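Long-range contacts in class B carbapenemase GOB-18 (Elizabethkingia meningoseptica, PDB 5K0W), which probably hydrolyses beta-lactam antibiotics, carbapenems among them, as a subclass B3 metallo-beta-lactamase carrying two zinc ions in its active site: residues L107-K111 / K146-D151; F245-K250 / F262-S267; I165-L170 / S181-T186; Q19-P24 / Y141-K146. All blocks are in the same frame, centred on the assembly; numbering follows the deposited sequence.

Contact 1: residues L107-K111 / K146-D151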
loop_
_atom_site.group_PDB
_atom_site.type_symbol
_atom_site.label_atom_id
_atom_site.label_comp_id
_atom_site.label_asym_id
_atom_site.label_seq_id
_atom_site.Cartn_x
_atom_site.Cartn_y
_atom_site.Cartn_z
ATOM N N LEU A 107 3.356 -5.067 -10.395
ATOM C CA LEU A 107 1.927 -5.103 -10.715
ATOM C C LEU A 107 1.597 -5.687 -12.065
ATOM O O LEU A 107 0.647 -6.462 -12.165
ATOM C CB LEU A 107 1.305 -3.714 -10.603
ATOM C CG LEU A 107 0.447 -3.429 -9.392
ATOM C CD1 LEU A 107 0.001 -1.982 -9.413
ATOM C CD2 LEU A 107 -0.791 -4.328 -9.360
ATOM N N GLN A 108 2.340 -5.282 -13.113
ATOM C CA GLN A 108 2.129 -5.797 -14.463
ATOM C C GLN A 108 2.562 -7.251 -14.534
ATOM O O GLN A 108 1.844 -8.067 -15.116
ATOM C CB GLN A 108 2.848 -4.946 -15.524
ATOM C CG GLN A 108 2.480 -5.322 -16.970
ATOM C CD GLN A 108 1.002 -5.232 -17.277
ATOM O OE1 GLN A 108 0.220 -4.680 -16.521
ATOM N NE2 GLN A 108 0.581 -5.803 -18.386
ATOM N N ASP A 109 3.715 -7.571 -13.907
ATOM C CA ASP A 109 4.291 -8.913 -13.828
ATOM C C ASP A 109 3.257 -9.862 -13.214
ATOM O O ASP A 109 3.029 -10.939 -13.762
ATOM C CB ASP A 109 5.593 -8.883 -12.999
ATOM C CG ASP A 109 6.735 -8.038 -13.578
ATOM O OD1 ASP A 109 6.720 -7.772 -14.804
ATOM O OD2 ASP A 109 7.676 -7.699 -12.815
ATOM N N PHE A 110 2.569 -9.417 -12.135
ATOM C CA PHE A 110 1.508 -10.177 -11.479
ATOM C C PHE A 110 0.265 -10.305 -12.358
ATOM O O PHE A 110 -0.242 -11.421 -12.523
ATOM C CB PHE A 110 1.144 -9.590 -10.110
ATOM C CG PHE A 110 1.961 -10.185 -8.995
ATOM C CD1 PHE A 110 1.750 -11.495 -8.575
ATOM C CD2 PHE A 110 2.962 -9.446 -8.377
ATOM C CE1 PHE A 110 2.543 -12.067 -7.567
ATOM C CE2 PHE A 110 3.746 -10.013 -7.358
ATOM C CZ PHE A 110 3.532 -11.322 -6.962
ATOM N N LYS A 111 -0.211 -9.178 -12.941
ATOM C CA LYS A 111 -1.398 -9.171 -13.805
ATOM C C LYS A 111 -1.301 -10.135 -14.990
ATOM O O LYS A 111 -2.275 -10.839 -15.256
ATOM C CB LYS A 111 -1.767 -7.757 -14.263
ATOM C CG LYS A 111 -3.270 -7.578 -14.425
ATOM C CD LYS A 111 -3.597 -6.325 -15.199
ATOM C CE LYS A 111 -4.938 -6.410 -15.874
ATOM N NZ LYS A 111 -5.141 -5.294 -16.837
ATOM N N LYS A 146 6.381 -0.518 -15.011
ATOM C CA LYS A 146 5.628 -1.027 -16.166
ATOM C C LYS A 146 4.192 -0.561 -16.062
ATOM O O LYS A 146 3.511 -0.937 -15.106
ATOM C CB LYS A 146 5.635 -2.566 -16.208
ATOM C CG LYS A 146 6.867 -3.235 -16.791
ATOM C CD LYS A 146 6.789 -4.740 -16.464
ATOM C CE LYS A 146 7.718 -5.607 -17.266
ATOM N NZ LYS A 146 7.173 -6.983 -17.412
ATOM N N PRO A 147 3.706 0.272 -17.006
ATOM C CA PRO A 147 2.309 0.728 -16.929
ATOM C C PRO A 147 1.296 -0.418 -16.875
ATOM O O PRO A 147 1.536 -1.477 -17.446
ATOM C CB PRO A 147 2.153 1.590 -18.187
ATOM C CG PRO A 147 3.238 1.162 -19.084
ATOM C CD PRO A 147 4.371 0.837 -18.191
ATOM N N VAL A 148 0.196 -0.211 -16.133
ATOM C CA VAL A 148 -0.887 -1.190 -15.947
ATOM C C VAL A 148 -2.266 -0.518 -16.148
ATOM O O VAL A 148 -2.425 0.666 -15.834
ATOM C CB VAL A 148 -0.738 -2.003 -14.612
ATOM C CG1 VAL A 148 -0.836 -1.111 -13.387
ATOM C CG2 VAL A 148 -1.740 -3.147 -14.516
ATOM N N THR A 149 -3.232 -1.280 -16.717
ATOM C CA THR A 149 -4.599 -0.819 -16.984
ATOM C C THR A 149 -5.613 -1.428 -15.999
ATOM O O THR A 149 -5.840 -2.642 -16.031
ATOM C CB THR A 149 -4.916 -0.978 -18.459
ATOM O OG1 THR A 149 -4.036 -0.109 -19.183
ATOM C CG2 THR A 149 -6.357 -0.637 -18.802
ATOM N N PRO A 150 -6.219 -0.622 -15.097
ATOM C CA PRO A 150 -7.169 -1.202 -14.132
ATOM C C PRO A 150 -8.445 -1.725 -14.784
ATOM O O PRO A 150 -8.948 -1.138 -15.741
ATOM C CB PRO A 150 -7.448 -0.055 -13.154
ATOM C CG PRO A 150 -7.154 1.175 -13.912
ATOM C CD PRO A 150 -6.044 0.828 -14.870
ATOM N N ASP A 151 -8.926 -2.861 -14.274
ATOM C CA ASP A 151 -10.145 -3.537 -14.709
ATOM C C ASP A 151 -11.365 -2.857 -14.086
ATOM O O ASP A 151 -12.472 -2.975 -14.615
ATOM C CB ASP A 151 -10.103 -5.026 -14.317
ATOM C CG ASP A 151 -8.919 -5.756 -14.907
ATOM O OD1 ASP A 151 -7.828 -5.704 -14.300
ATOM O OD2 ASP A 151 -9.073 -6.353 -15.995
HETATM O O HOH W 1 3.723 -2.666 -13.041
HETATM O O HOH W 2 -2.541 -3.976 -18.170
#

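Contact 2: residues F245-K250 / F262-S267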
loop_
_atom_site.group_PDB
_atom_site.type_symbol
_atom_site.label_atom_id
_atom_site.label_comp_id
_atom_site.label_asym_id
_atom_site.label_seq_id
_atom_site.Cartn_x
_atom_site.Cartn_y
_atom_site.Cartn_z
ATOM N N PHE A 245 5.186 1.005 10.868
ATOM C CA PHE A 245 4.528 0.297 11.954
ATOM C C PHE A 245 5.532 -0.442 12.824
ATOM O O PHE A 245 5.139 -1.279 13.638
ATOM C CB PHE A 245 3.361 -0.576 11.473
ATOM C CG PHE A 245 3.657 -1.671 10.474
ATOM C CD1 PHE A 245 3.860 -1.375 9.132
ATOM C CD2 PHE A 245 3.622 -3.007 10.855
ATOM C CE1 PHE A 245 4.088 -2.390 8.200
ATOM C CE2 PHE A 245 3.822 -4.023 9.920
ATOM C CZ PHE A 245 4.059 -3.708 8.598
ATOM N N ASP A 246 6.831 -0.068 12.693
ATOM C CA ASP A 246 7.983 -0.570 13.455
ATOM C C ASP A 246 8.025 -2.094 13.519
ATOM O O ASP A 246 8.115 -2.666 14.604
ATOM C CB ASP A 246 8.013 0.040 14.868
ATOM C CG ASP A 246 7.814 1.540 14.922
ATOM O OD1 ASP A 246 8.706 2.276 14.433
ATOM O OD2 ASP A 246 6.788 1.981 15.497
ATOM N N LEU A 247 7.926 -2.748 12.347
ATOM C CA LEU A 247 7.898 -4.202 12.222
ATOM C C LEU A 247 9.127 -4.868 12.805
ATOM O O LEU A 247 8.991 -5.840 13.544
ATOM C CB LEU A 247 7.710 -4.605 10.744
ATOM C CG LEU A 247 7.778 -6.099 10.405
ATOM C CD1 LEU A 247 6.605 -6.848 11.001
ATOM C CD2 LEU A 247 7.852 -6.314 8.918
ATOM N N HIS A 248 10.323 -4.334 12.479
ATOM C CA HIS A 248 11.617 -4.890 12.903
ATOM C C HIS A 248 12.012 -4.616 14.343
ATOM O O HIS A 248 12.936 -5.256 14.844
ATOM C CB HIS A 248 12.724 -4.574 11.888
ATOM C CG HIS A 248 12.295 -4.811 10.473
ATOM N ND1 HIS A 248 11.993 -6.078 10.005
ATOM C CD2 HIS A 248 12.063 -3.917 9.488
ATOM C CE1 HIS A 248 11.621 -5.914 8.750
ATOM N NE2 HIS A 248 11.648 -4.633 8.395
ATOM N N GLU A 249 11.287 -3.712 15.021
ATOM C CA GLU A 249 11.464 -3.416 16.442
ATOM C C GLU A 249 10.549 -4.340 17.255
ATOM O O GLU A 249 10.917 -4.778 18.342
ATOM C CB GLU A 249 11.155 -1.945 16.734
ATOM C CG GLU A 249 12.347 -1.044 16.461
ATOM C CD GLU A 249 12.076 0.442 16.295
ATOM O OE1 GLU A 249 12.721 1.065 15.421
ATOM O OE2 GLU A 249 11.242 0.990 17.050
ATOM N N LYS A 250 9.364 -4.652 16.690
ATOM C CA LYS A 250 8.325 -5.514 17.247
ATOM C C LYS A 250 8.691 -6.987 17.165
ATOM O O LYS A 250 8.398 -7.732 18.104
ATOM C CB LYS A 250 7.008 -5.301 16.498
ATOM C CG LYS A 250 6.275 -4.060 16.907
ATOM C CD LYS A 250 5.153 -3.763 15.943
ATOM C CE LYS A 250 4.425 -2.542 16.419
ATOM N NZ LYS A 250 3.254 -2.234 15.575
ATOM N N PHE A 262 0.609 -5.809 16.550
ATOM C CA PHE A 262 0.009 -4.837 15.646
ATOM C C PHE A 262 -1.271 -4.186 16.176
ATOM O O PHE A 262 -2.053 -3.607 15.414
ATOM C CB PHE A 262 -0.133 -5.450 14.234
ATOM C CG PHE A 262 1.109 -6.209 13.834
ATOM C CD1 PHE A 262 2.299 -5.536 13.558
ATOM C CD2 PHE A 262 1.118 -7.600 13.824
ATOM C CE1 PHE A 262 3.468 -6.240 13.247
ATOM C CE2 PHE A 262 2.283 -8.304 13.496
ATOM C CZ PHE A 262 3.445 -7.618 13.204
ATOM N N MET A 263 -1.431 -4.217 17.506
ATOM C CA MET A 263 -2.572 -3.648 18.223
ATOM C C MET A 263 -2.147 -2.413 19.010
ATOM O O MET A 263 -2.807 -2.035 19.980
ATOM C CB MET A 263 -3.176 -4.697 19.154
ATOM C CG MET A 263 -3.810 -5.827 18.416
ATOM S SD MET A 263 -4.655 -6.937 19.539
ATOM C CE MET A 263 -5.522 -7.909 18.380
ATOM N N ASP A 264 -1.051 -1.772 18.584
ATOM C CA ASP A 264 -0.537 -0.587 19.240
ATOM C C ASP A 264 -1.205 0.636 18.620
ATOM O O ASP A 264 -0.579 1.404 17.872
ATOM C CB ASP A 264 1.009 -0.545 19.192
ATOM C CG ASP A 264 1.647 -0.614 17.805
ATOM O OD1 ASP A 264 1.038 -1.230 16.898
ATOM O OD2 ASP A 264 2.776 -0.080 17.640
ATOM N N LYS A 265 -2.517 0.776 18.904
ATOM C CA LYS A 265 -3.369 1.867 18.419
ATOM C C LYS A 265 -2.788 3.246 18.715
ATOM O O LYS A 265 -2.790 4.090 17.828
ATOM C CB LYS A 265 -4.792 1.754 18.982
ATOM C CG LYS A 265 -5.594 0.590 18.447
ATOM C CD LYS A 265 -7.083 0.903 18.498
ATOM C CE LYS A 265 -7.839 -0.105 19.323
ATOM N NZ LYS A 265 -9.309 0.023 19.131
ATOM N N GLN A 266 -2.263 3.473 19.937
ATOM C CA GLN A 266 -1.694 4.774 20.299
ATOM C C GLN A 266 -0.518 5.216 19.443
ATOM O O GLN A 266 -0.378 6.414 19.199
ATOM C CB GLN A 266 -1.451 4.927 21.807
ATOM C CG GLN A 266 -2.734 5.185 22.620
ATOM C CD GLN A 266 -3.713 6.151 21.964
ATOM O OE1 GLN A 266 -3.421 7.332 21.738
ATOM N NE2 GLN A 266 -4.898 5.655 21.628
ATOM N N SER A 267 0.269 4.253 18.916
ATOM C CA SER A 267 1.388 4.528 18.004
ATOM C C SER A 267 0.884 4.993 16.627
ATOM O O SER A 267 1.556 5.796 15.976
ATOM C CB SER A 267 2.277 3.307 17.842
ATOM O OG SER A 267 3.389 3.646 17.029
#

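Contact 3: residues I165-L170 / S181-T186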
loop_
_atom_site.group_PDB
_atom_site.type_symbol
_atom_site.label_atom_id
_atom_site.label_comp_id
_atom_site.label_asym_id
_atom_site.label_seq_id
_atom_site.Cartn_x
_atom_site.Cartn_y
_atom_site.Cartn_z
ATOM N N ILE A 165 -14.626 -12.549 2.979
ATOM C CA ILE A 165 -13.817 -11.340 3.129
ATOM C C ILE A 165 -14.443 -10.178 2.354
ATOM O O ILE A 165 -14.823 -10.344 1.192
ATOM C CB ILE A 165 -12.354 -11.644 2.680
ATOM C CG1 ILE A 165 -11.522 -12.300 3.811
ATOM C CG2 ILE A 165 -11.632 -10.437 2.055
ATOM C CD1 ILE A 165 -11.008 -11.350 4.987
ATOM N N THR A 166 -14.565 -9.013 3.019
ATOM C CA THR A 166 -15.061 -7.755 2.452
ATOM C C THR A 166 -14.097 -6.641 2.855
ATOM O O THR A 166 -13.897 -6.405 4.048
ATOM C CB THR A 166 -16.506 -7.429 2.888
ATOM O OG1 THR A 166 -17.349 -8.559 2.652
ATOM C CG2 THR A 166 -17.069 -6.200 2.164
ATOM N N LEU A 167 -13.503 -5.968 1.858
ATOM C CA LEU A 167 -12.591 -4.862 2.084
ATOM C C LEU A 167 -13.275 -3.568 1.699
ATOM O O LEU A 167 -13.999 -3.519 0.701
ATOM C CB LEU A 167 -11.328 -5.039 1.231
ATOM C CG LEU A 167 -10.097 -5.563 1.943
ATOM C CD1 LEU A 167 -10.193 -7.034 2.161
ATOM C CD2 LEU A 167 -8.883 -5.326 1.115
ATOM N N THR A 168 -13.041 -2.515 2.475
ATOM C CA THR A 168 -13.596 -1.200 2.184
ATOM C C THR A 168 -12.429 -0.301 1.855
ATOM O O THR A 168 -11.461 -0.244 2.627
ATOM C CB THR A 168 -14.439 -0.659 3.368
ATOM O OG1 THR A 168 -15.500 -1.561 3.637
ATOM C CG2 THR A 168 -15.032 0.713 3.096
ATOM N N LEU A 169 -12.511 0.398 0.714
ATOM C CA LEU A 169 -11.481 1.343 0.312
ATOM C C LEU A 169 -11.740 2.655 1.041
ATOM O O LEU A 169 -12.849 3.181 0.992
ATOM C CB LEU A 169 -11.501 1.568 -1.209
ATOM C CG LEU A 169 -10.318 2.372 -1.778
ATOM C CD1 LEU A 169 -9.754 1.714 -3.030
ATOM C CD2 LEU A 169 -10.705 3.816 -2.025
ATOM N N LEU A 170 -10.714 3.187 1.698
ATOM C CA LEU A 170 -10.800 4.472 2.380
ATOM C C LEU A 170 -9.895 5.434 1.604
ATOM O O LEU A 170 -8.671 5.282 1.631
ATOM C CB LEU A 170 -10.362 4.368 3.859
ATOM C CG LEU A 170 -11.046 3.295 4.731
ATOM C CD1 LEU A 170 -10.331 3.121 6.045
ATOM C CD2 LEU A 170 -12.512 3.607 4.964
ATOM N N SER A 181 -6.362 3.588 1.991
ATOM C CA SER A 181 -6.157 2.553 2.993
ATOM C C SER A 181 -7.299 1.575 2.844
ATOM O O SER A 181 -8.288 1.876 2.160
ATOM C CB SER A 181 -6.145 3.144 4.402
ATOM O OG SER A 181 -5.132 4.126 4.556
ATOM N N PHE A 182 -7.168 0.403 3.464
ATOM C CA PHE A 182 -8.209 -0.616 3.423
ATOM C C PHE A 182 -8.572 -1.060 4.817
ATOM O O PHE A 182 -7.714 -1.143 5.694
ATOM C CB PHE A 182 -7.820 -1.806 2.536
ATOM C CG PHE A 182 -7.554 -1.430 1.102
ATOM C CD1 PHE A 182 -8.586 -1.405 0.172
ATOM C CD2 PHE A 182 -6.265 -1.127 0.671
ATOM C CE1 PHE A 182 -8.334 -1.082 -1.169
ATOM C CE2 PHE A 182 -6.016 -0.776 -0.665
ATOM C CZ PHE A 182 -7.051 -0.761 -1.576
ATOM N N ILE A 183 -9.861 -1.296 5.032
ATOM C CA ILE A 183 -10.375 -1.731 6.317
ATOM C C ILE A 183 -11.241 -2.963 6.117
ATOM O O ILE A 183 -12.107 -2.993 5.234
ATOM C CB ILE A 183 -11.015 -0.565 7.151
ATOM C CG1 ILE A 183 -11.176 -0.929 8.629
ATOM C CG2 ILE A 183 -12.317 -0.003 6.546
ATOM C CD1 ILE A 183 -10.758 0.180 9.540
ATOM N N PHE A 184 -10.942 -4.012 6.881
ATOM C CA PHE A 184 -11.666 -5.278 6.798
ATOM C C PHE A 184 -11.588 -6.054 8.099
ATOM O O PHE A 184 -10.732 -5.792 8.944
ATOM C CB PHE A 184 -11.135 -6.128 5.623
ATOM C CG PHE A 184 -9.746 -6.670 5.832
ATOM C CD1 PHE A 184 -8.629 -5.881 5.573
ATOM C CD2 PHE A 184 -9.551 -7.969 6.291
ATOM C CE1 PHE A 184 -7.342 -6.372 5.788
ATOM C CE2 PHE A 184 -8.266 -8.464 6.509
ATOM C CZ PHE A 184 -7.167 -7.666 6.248
ATOM N N GLU A 185 -12.467 -7.034 8.237
ATOM C CA GLU A 185 -12.464 -7.935 9.371
ATOM C C GLU A 185 -11.894 -9.263 8.899
ATOM O O GLU A 185 -12.082 -9.652 7.748
ATOM C CB GLU A 185 -13.889 -8.136 9.922
ATOM C CG GLU A 185 -13.938 -8.444 11.415
ATOM C CD GLU A 185 -14.391 -7.313 12.331
ATOM O OE1 GLU A 185 -14.310 -6.128 11.926
ATOM O OE2 GLU A 185 -14.825 -7.619 13.467
ATOM N N THR A 186 -11.172 -9.933 9.778
ATOM C CA THR A 186 -10.609 -11.268 9.567
ATOM C C THR A 186 -10.671 -12.026 10.879
ATOM O O THR A 186 -10.763 -11.405 11.937
ATOM C CB THR A 186 -9.229 -11.254 8.906
ATOM O OG1 THR A 186 -8.898 -12.604 8.568
ATOM C CG2 THR A 186 -8.147 -10.647 9.791
HETATM O O HOH W 3 -15.000 -3.315 5.606
#

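Contact 4: residues Q19-P24 / Y141-K146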
loop_
_atom_site.group_PDB
_atom_site.type_symbol
_atom_site.label_atom_id
_atom_site.label_comp_id
_atom_site.label_asym_id
_atom_site.label_seq_id
_atom_site.Cartn_x
_atom_site.Cartn_y
_atom_site.Cartn_z
ATOM N N GLN A 19 8.215 1.634 -24.682
ATOM C CA GLN A 19 8.612 2.785 -23.864
ATOM C C GLN A 19 9.435 2.186 -22.703
ATOM O O GLN A 19 8.996 1.220 -22.067
ATOM C CB GLN A 19 7.378 3.513 -23.325
ATOM C CG GLN A 19 6.403 3.990 -24.410
ATOM C CD GLN A 19 5.268 4.835 -23.866
ATOM O OE1 GLN A 19 5.111 5.016 -22.652
ATOM N NE2 GLN A 19 4.436 5.369 -24.756
ATOM N N VAL A 20 10.663 2.688 -22.517
ATOM C CA VAL A 20 11.639 2.176 -21.568
ATOM C C VAL A 20 11.290 2.504 -20.117
ATOM O O VAL A 20 11.041 3.665 -19.793
ATOM C CB VAL A 20 13.076 2.637 -21.954
ATOM C CG1 VAL A 20 14.127 2.037 -21.025
ATOM C CG2 VAL A 20 13.400 2.280 -23.403
ATOM N N VAL A 21 11.320 1.469 -19.251
ATOM C CA VAL A 21 11.096 1.557 -17.808
ATOM C C VAL A 21 12.465 1.743 -17.129
ATOM O O VAL A 21 13.393 0.999 -17.446
ATOM C CB VAL A 21 10.369 0.294 -17.270
ATOM C CG1 VAL A 21 10.213 0.336 -15.752
ATOM C CG2 VAL A 21 9.014 0.098 -17.943
ATOM N N LYS A 22 12.593 2.715 -16.200
ATOM C CA LYS A 22 13.822 2.925 -15.438
ATOM C C LYS A 22 13.535 3.465 -14.033
ATOM O O LYS A 22 13.114 4.622 -13.881
ATOM C CB LYS A 22 14.821 3.823 -16.189
ATOM C CG LYS A 22 16.246 3.703 -15.651
ATOM C CD LYS A 22 16.963 5.030 -15.650
ATOM C CE LYS A 22 18.274 4.947 -14.911
ATOM N NZ LYS A 22 18.951 6.268 -14.864
ATOM N N GLU A 23 13.765 2.623 -13.009
ATOM C CA GLU A 23 13.575 2.989 -11.603
ATOM C C GLU A 23 14.672 3.968 -11.182
ATOM O O GLU A 23 15.777 3.884 -11.726
ATOM C CB GLU A 23 13.650 1.755 -10.706
ATOM C CG GLU A 23 12.459 0.823 -10.841
ATOM C CD GLU A 23 12.564 -0.511 -10.124
ATOM O OE1 GLU A 23 13.697 -0.966 -9.844
ATOM O OE2 GLU A 23 11.502 -1.132 -9.893
ATOM N N PRO A 24 14.425 4.891 -10.217
ATOM C CA PRO A 24 15.494 5.809 -9.809
ATOM C C PRO A 24 16.756 5.082 -9.351
ATOM O O PRO A 24 16.702 3.953 -8.834
ATOM C CB PRO A 24 14.855 6.615 -8.678
ATOM C CG PRO A 24 13.404 6.543 -8.943
ATOM C CD PRO A 24 13.177 5.175 -9.481
ATOM N N TYR A 141 10.961 11.602 -13.314
ATOM C CA TYR A 141 11.753 10.398 -13.553
ATOM C C TYR A 141 11.272 9.603 -14.789
ATOM O O TYR A 141 11.860 8.568 -15.111
ATOM C CB TYR A 141 11.733 9.489 -12.305
ATOM C CG TYR A 141 12.308 10.137 -11.067
ATOM C CD1 TYR A 141 13.683 10.225 -10.880
ATOM C CD2 TYR A 141 11.479 10.657 -10.078
ATOM C CE1 TYR A 141 14.222 10.847 -9.754
ATOM C CE2 TYR A 141 12.005 11.281 -8.947
ATOM C CZ TYR A 141 13.378 11.380 -8.794
ATOM O OH TYR A 141 13.925 11.972 -7.683
ATOM N N GLY A 142 10.208 10.067 -15.447
ATOM C CA GLY A 142 9.635 9.402 -16.608
ATOM C C GLY A 142 8.816 8.170 -16.259
ATOM O O GLY A 142 7.858 8.262 -15.485
ATOM N N VAL A 143 9.179 7.009 -16.855
ATOM C CA VAL A 143 8.507 5.726 -16.611
ATOM C C VAL A 143 9.320 4.969 -15.568
ATOM O O VAL A 143 10.394 4.445 -15.892
ATOM C CB VAL A 143 8.275 4.897 -17.909
ATOM C CG1 VAL A 143 7.606 3.560 -17.601
ATOM C CG2 VAL A 143 7.459 5.669 -18.939
ATOM N N THR A 144 8.826 4.949 -14.319
ATOM C CA THR A 144 9.479 4.286 -13.175
ATOM C C THR A 144 8.986 2.854 -12.952
ATOM O O THR A 144 9.592 2.106 -12.188
ATOM C CB THR A 144 9.348 5.120 -11.890
ATOM O OG1 THR A 144 8.028 5.648 -11.796
ATOM C CG2 THR A 144 10.373 6.231 -11.804
ATOM N N PHE A 145 7.887 2.476 -13.603
ATOM C CA PHE A 145 7.313 1.145 -13.474
ATOM C C PHE A 145 6.514 0.798 -14.723
ATOM O O PHE A 145 6.010 1.704 -15.403
ATOM C CB PHE A 145 6.441 1.037 -12.202
ATOM C CG PHE A 145 5.178 1.864 -12.200
ATOM C CD1 PHE A 145 5.177 3.161 -11.697
ATOM C CD2 PHE A 145 3.976 1.324 -12.636
ATOM C CE1 PHE A 145 4.002 3.907 -11.657
ATOM C CE2 PHE A 145 2.806 2.075 -12.613
ATOM C CZ PHE A 145 2.821 3.359 -12.112
ATOM N N LYS A 146 6.381 -0.518 -15.011
ATOM C CA LYS A 146 5.628 -1.027 -16.166
ATOM C C LYS A 146 4.192 -0.561 -16.062
ATOM O O LYS A 146 3.511 -0.937 -15.106
ATOM C CB LYS A 146 5.635 -2.566 -16.208
ATOM C CG LYS A 146 6.867 -3.235 -16.791
ATOM C CD LYS A 146 6.789 -4.740 -16.464
ATOM C CE LYS A 146 7.718 -5.607 -17.266
ATOM N NZ LYS A 146 7.173 -6.983 -17.412
HETATM O O HOH W 4 11.383 6.730 -19.402
#

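Contact 1: residues L107-K111 / K146-D151
Gln-108 lies across Val-148, its side chain running antiparallel to that of the valine, with OE1 beside the CG2 methyl. Its CG is anti to the backbone N (chi1 -171°) and the chain bends at the next torsion, which lays the amide along the loop. On the buried side of Val-148, CG1 meets Leu-107 CD1 at 4.2 Å, and Lys-111 passes CG2 with its CD at 3.7 Å. The extended lysine then delivers NZ to Thr-149 O at 2.9 Å, in the plane of that carbonyl. A water ties the same NZ to Gln-108 OE1 and Thr-149 N, while Asp-151 OD1, at 3.7 Å from Lys-111 NZ, makes a long salt bridge and takes its main bond from Phe-118 N. At the other end Lys-146 NZ meets Asp-109 OD1 at 2.8 Å, and a second water joins Gln-108 N to Lys-146 O. Leu-128 and Phe-118 close over Leu-107 and Val-148 from helix 125-129 and strand 117-121. Helix 107-114 follows shortly after the zinc-binding run from Gln-98 to His-103, a placement characteristic of the metallo-beta-lactamase fold.

Contact 2: residues F245-K250 / F262-S267
Phe-262 packs its CD1/CE1 side against Phe-245 and Leu-247, and this buried aromatic corner is the tight part of the contact. Phe-262 CD1 comes to the edge of the Phe-245 ring, near its plane, at 3.9 Å from CD2. Relative to the Phe-262 ring the approach is oblique, so the rings meet on a slant without stacking. Leu-247 CD1 sits at the edge of the Phe-262 ring, 3.9 Å from CE1.

Alongside this corner runs Lys-250, its chain extended beyond CG, with CD 4.0 Å from Phe-262 CE1. The aliphatic part thus joins the apolar packing while the ammonium group passes on to polar partners. NZ gives a hydrogen bond to Asp-264 OD1 at 2.8 Å, on the syn side but 32° out of the carboxylate plane, within a salt bridge whose second bond, to OD2, is weak. The same NZ reaches back to Phe-245 O at 2.9 Å and, weakly, to Leu-261 O. Asp-264 centres an inverse gamma turn, and its chi1 of 57° turns the carboxylate to the lysine.

The looser side is at Asp-246 and Ser-267, both partly exposed to solvent, where OD2 and OG stay 4.1 Å apart and do not bond. The carboxylates of Asp-246 and Asp-264 are also near each other, and Lys-250 probably offsets their like charge.

Phe-245 rests on Trp-237 and Val-238 and Phe-262 on Ile-236 of strand 236-239, while Leu-247 touches Phe-38 and Phe-262 touches Ile-40 of strand 38-41; the contact thus joins short helix 247-250 to the start of the C-terminal helix 265-284.

Contact 3: residues I165-L170 / S181-T186
Leu-167 forks between two phenylalanines of the opposing strand, both on its own face: CD1 lies 3.7 Å from Phe-184 CB, and CD2 reaches Phe-182 CB. With Leu-169 these residues form one apolar face. Leu-169 CD1 approaches the far part of the Phe-182 ring, 3.6 Å from CE1, at a slant. Phe-184 places CG between its backbone N and carbonyl carbon (chi1 70°), so its ring leads away from the partner strand while its CB stays against Leu-167. Ile-165 CD1 fills in beside the ring, 3.9 Å from Phe-184 CD2, and Ile-57 of strand 55-59 packs on Ile-165, Leu-167 and Phe-184.

The other face is mixed: Leu-170 and Ile-183, which touch through CD1 and CG2 at 3.7 Å, lie next to Thr-168 and Ser-181.

Between the faces the antiparallel backbones are joined by two hydrogen-bonded pairs. Thr-168 N bonds Ile-183 O at 3.0 Å. Ile-183 N answers to Thr-168 O at 3.1 Å. Leu-170 N to Ser-181 O is 2.8 Å, and Ser-181 N returns a bond to Leu-170 O. Toward Ile-165 the strands draw apart.

At the polar edge a water bridges Thr-168 OG1 and Ile-183 O, a carbonyl that therefore has two donors; Thr-168 OG1 also bonds Lys-159 NZ. Ser-181 OG binds His-172 ND1 and Asn-199 N.

The hairpin therefore turns its apolar face to strand 55-59 of the other sheet, as in the metallo-beta-lactamase sandwich, while the hydroxyls of Thr-168 and Ser-181 find partners on the mixed face, so that side-chain packing and backbone bonding hold the same two strands together.

Contact 4: residues Q19-P24 / Y141-K146
Val-21 and Val-143 meet nearly perpendicular, with CG2 of the first 3.8 Å from CG1 of the second. This is the main apolar touch. For the other Val-21 methyl, a chi1 of 176° swings CG1 away from the backbone N and onto the main chain of Phe-145, 3.8 Å from its CA, while CG2 also grazes the aliphatic start of Lys-146. A second apolar patch forms at Pro-24: its CG stands over one face of the Tyr-141 ring, off-centre and 4.2 Å from CD1, and its CD touches Thr-144 CG2 at 3.8 Å.

One direct hydrogen bond joins the backbones. Lys-22 N donates to Val-143 O at 2.8 Å, nearly straight at hydrogen (174°) and arriving close to the line of the carbonyl. Val-21 CA adds a CA-H...O contact to the same oxygen at 3.5 Å. A water donates to Val-20 O and accepts a weak bond from Val-143 N, extending the link by one step.

The charged ends look to other partners: Lys-22 NZ pairs with Glu-25, and Glu-23 OE2 takes a bond from Ala-71 N.

Tyr-101 of helix 101-104, within the zinc-binding run, packs on Glu-23, Pro-24 and Thr-144, and Thr-104 lies on Phe-145, whose side chain is about 7 Å from that of zinc ligand His-100. The N-terminal run before strand 38-41 is thus laid over the loop between helix 125-129 and strand 152-154, near the metal site.

How the contacts relate
Starting from the N terminus, residues 19-24 wait more than a hundred residues for their partner, 141-146, so contact 4 closes the longest loop. Helix 107-114 falls inside that loop and pairs with 146-151, beyond it: contacts 4 and 1 therefore cross and share Lys-146. Together they bind the N-terminal run and the first helix after the zinc-binding segment to one long loop. Contact 3 follows in series, closing a hairpin of the five-stranded sheet whose turn holds zinc ligand His-175. Contact 2 comes last, closing a short loop after zinc ligand His-241; its centre is about 31 Å from that of contact 1, across the chain's centre.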